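Local coordinates for protein enoyl-CoA hydratase carB homologue (Streptomyces cattleya, PDB 5O34) that probably catalyses a lyase step of thienamycin biosynthesis, as a crotonase-fold member of the enoyl-CoA hydratase/isomerase family related to CarB, at residues A[94-99]-A[143-148]. Numbering follows the deposited sequence.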
ATOM      1  N   VAL A  94     -15.218  20.442  -4.121  1.00 56.33           N
ATOM      2  CA  VAL A  94     -14.771  20.003  -5.436  1.00 55.68           C
ATOM      3  C   VAL A  94     -13.683  20.968  -5.910  1.00 61.09           C
ATOM      4  O   VAL A  94     -13.961  22.147  -6.124  1.00 60.44           O
ATOM      5  CB  VAL A  94     -15.925  19.860  -6.479  1.00 59.06           C
ATOM      6  CG1 VAL A  94     -15.397  19.436  -7.855  1.00 58.38           C
ATOM      7  CG2 VAL A  94     -16.989  18.882  -5.997  1.00 58.89           C
ATOM      8  N   LEU A  95     -12.446  20.465  -6.040  1.00 59.36           N
ATOM      9  CA  LEU A  95     -11.293  21.188  -6.565  1.00 60.16           C
ATOM     10  C   LEU A  95     -11.263  20.899  -8.054  1.00 66.13           C
ATOM     11  O   LEU A  95     -11.259  19.734  -8.461  1.00 65.71           O
ATOM     12  CB  LEU A  95      -9.992  20.716  -5.910  1.00 60.57           C
ATOM     13  CG  LEU A  95      -9.368  21.632  -4.869  1.00 65.99           C
ATOM     14  CD1 LEU A  95      -8.113  20.998  -4.298  1.00 65.82           C
ATOM     15  CD2 LEU A  95      -9.046  23.014  -5.455  1.00 69.63           C
ATOM     16  N   TYR A  96     -11.289  21.957  -8.866  1.00 64.96           N
ATOM     17  CA  TYR A  96     -11.382  21.839 -10.313  1.00 65.76           C
ATOM     18  C   TYR A  96     -10.402  22.765 -11.023  1.00 71.59           C
ATOM     19  O   TYR A  96     -10.295  23.948 -10.683  1.00 70.90           O
ATOM     20  CB  TYR A  96     -12.846  22.106 -10.697  1.00 67.71           C
ATOM     21  CG  TYR A  96     -13.197  22.066 -12.163  1.00 71.44           C
ATOM     22  CD1 TYR A  96     -13.089  20.887 -12.893  1.00 73.99           C
ATOM     23  CD2 TYR A  96     -13.774  23.167 -12.788  1.00 72.79           C
ATOM     24  CE1 TYR A  96     -13.453  20.834 -14.237  1.00 76.90           C
ATOM     25  CE2 TYR A  96     -14.159  23.123 -14.124  1.00 74.02           C
ATOM     26  CZ  TYR A  96     -13.997  21.953 -14.847  1.00 82.09           C
ATOM     27  OH  TYR A  96     -14.360  21.908 -16.171  1.00 82.97           O
ATOM     28  N   GLY A  97      -9.663  22.191 -11.968  1.00 70.85           N
ATOM     29  CA  GLY A  97      -8.654  22.899 -12.750  1.00 72.07           C
ATOM     30  C   GLY A  97      -9.201  23.795 -13.845  1.00 78.92           C
ATOM     31  O   GLY A  97      -8.552  24.776 -14.221  1.00 79.32           O
ATOM     32  N   GLY A  98     -10.382  23.453 -14.356  1.00 77.39           N
ATOM     33  CA  GLY A  98     -11.036  24.179 -15.440  1.00 78.08           C
ATOM     34  C   GLY A  98     -11.358  23.282 -16.621  1.00 82.16           C
ATOM     35  O   GLY A  98     -11.306  22.053 -16.497  1.00 81.04           O
ATOM     36  N   ALA A  99     -11.694  23.886 -17.778  1.00 79.19           N
ATOM     37  CA  ALA A  99     -12.029  23.137 -18.996  1.00 78.61           C
ATOM     38  C   ALA A  99     -10.784  22.857 -19.842  1.00 80.05           C
ATOM     39  O   ALA A  99     -10.184  23.794 -20.388  1.00 79.02           O
ATOM     40  CB  ALA A  99     -13.078  23.884 -19.809  1.00 79.44           C
ATOM     41  N   ILE A 143     -12.985  16.455  -3.508  1.00 50.49           N
ATOM     42  CA  ILE A 143     -12.938  15.764  -4.796  1.00 49.92           C
ATOM     43  C   ILE A 143     -12.072  16.569  -5.740  1.00 54.81           C
ATOM     44  O   ILE A 143     -12.340  17.740  -5.933  1.00 56.19           O
ATOM     45  CB  ILE A 143     -14.352  15.541  -5.405  1.00 52.43           C
ATOM     46  CG1 ILE A 143     -15.241  14.687  -4.487  1.00 52.49           C
ATOM     47  CG2 ILE A 143     -14.274  14.946  -6.828  1.00 52.58           C
ATOM     48  CD1 ILE A 143     -16.726  14.796  -4.815  1.00 57.74           C
ATOM     49  N   ALA A 144     -11.053  15.953  -6.343  1.00 51.35           N
ATOM     50  CA  ALA A 144     -10.227  16.618  -7.344  1.00 50.95           C
ATOM     51  C   ALA A 144     -10.739  16.176  -8.728  1.00 54.55           C
ATOM     52  O   ALA A 144     -10.946  14.984  -8.951  1.00 53.62           O
ATOM     53  CB  ALA A 144      -8.766  16.244  -7.166  1.00 51.43           C
ATOM     54  N   ALA A 145     -11.027  17.144  -9.614  1.00 52.13           N
ATOM     55  CA  ALA A 145     -11.528  16.891 -10.972  1.00 52.12           C
ATOM     56  C   ALA A 145     -10.462  17.348 -11.968  1.00 55.48           C
ATOM     57  O   ALA A 145     -10.182  18.540 -12.092  1.00 53.74           O
ATOM     58  CB  ALA A 145     -12.846  17.612 -11.194  1.00 52.94           C
ATOM     59  N   ILE A 146      -9.799  16.365 -12.597  1.00 54.18           N
ATOM     60  CA  ILE A 146      -8.651  16.534 -13.492  1.00 54.31           C
ATOM     61  C   ILE A 146      -9.045  16.319 -14.974  1.00 63.78           C
ATOM     62  O   ILE A 146      -9.509  15.238 -15.342  1.00 63.57           O
ATOM     63  CB  ILE A 146      -7.483  15.616 -12.996  1.00 55.42           C
ATOM     64  CG1 ILE A 146      -7.277  15.760 -11.459  1.00 54.02           C
ATOM     65  CG2 ILE A 146      -6.183  15.902 -13.746  1.00 55.76           C
ATOM     66  CD1 ILE A 146      -6.346  14.725 -10.747  1.00 53.46           C
ATOM     67  N   ASP A 147      -8.908  17.376 -15.799  1.00 64.62           N
ATOM     68  CA  ASP A 147      -9.240  17.365 -17.237  1.00 66.19           C
ATOM     69  C   ASP A 147      -8.008  17.474 -18.122  1.00 69.64           C
ATOM     70  O   ASP A 147      -8.121  17.474 -19.351  1.00 71.67           O
ATOM     71  CB  ASP A 147     -10.227  18.493 -17.606  1.00 69.67           C
ATOM     72  CG  ASP A 147     -11.193  18.167 -18.751  1.00 86.31           C
ATOM     73  OD1 ASP A 147     -10.876  17.275 -19.575  1.00 88.38           O
ATOM     74  OD2 ASP A 147     -12.260  18.799 -18.821  1.00 90.57           O
ATOM     75  N   GLY A 148      -6.844  17.569 -17.506  1.00 64.11           N
ATOM     76  CA  GLY A 148      -5.601  17.672 -18.248  1.00 63.21           C
ATOM     77  C   GLY A 148      -4.427  17.178 -17.448  1.00 67.03           C
ATOM     78  O   GLY A 148      -4.549  16.250 -16.649  1.00 68.47           O
TER
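Leu95 pairs through both of its backbone polar atoms with the strand of Ile143 and Ala145, giving a parallel match of Val94 with Ile143, Leu95 with Ala144 and Tyr96 with Ala145. Leu95 N donates to Ile143 O at 2.7 Å, and Ala145 N returns a bond to Leu95 O at 2.8 Å; both are fairly straight. Two CA-H...O contacts reinforce them, from Val94 CA to Ile143 O and from Ala144 CA to Leu95 O. Beyond Tyr96 the segments diverge, and the CA atoms of Gly97 and Ile146 are already 6.4 Å apart.

Among the side chains, Tyr96 and Ala145 meet most closely. With CG anti to the backbone N (chi1 179°), the tyrosine ring presents its edge to the methyl, CD1 lying 3.7 Å from Ala145 CB. Gly98 N sits 3.6 Å above the centre of one ring face, as the chain continues past its own tyrosine. Further on, Asp147 CB approaches Gly98 O at 3.9 Å, while its OD1 is hydrogen-bonded to Ser167.

These are central strands of the crotonase-fold sheet, flanked by strands 55-59 and 163-167. Helix 229-242 covers the face bearing Val94, Tyr96 and Ile143; helix 152-158 packs against Leu95 and Ala144 on the other.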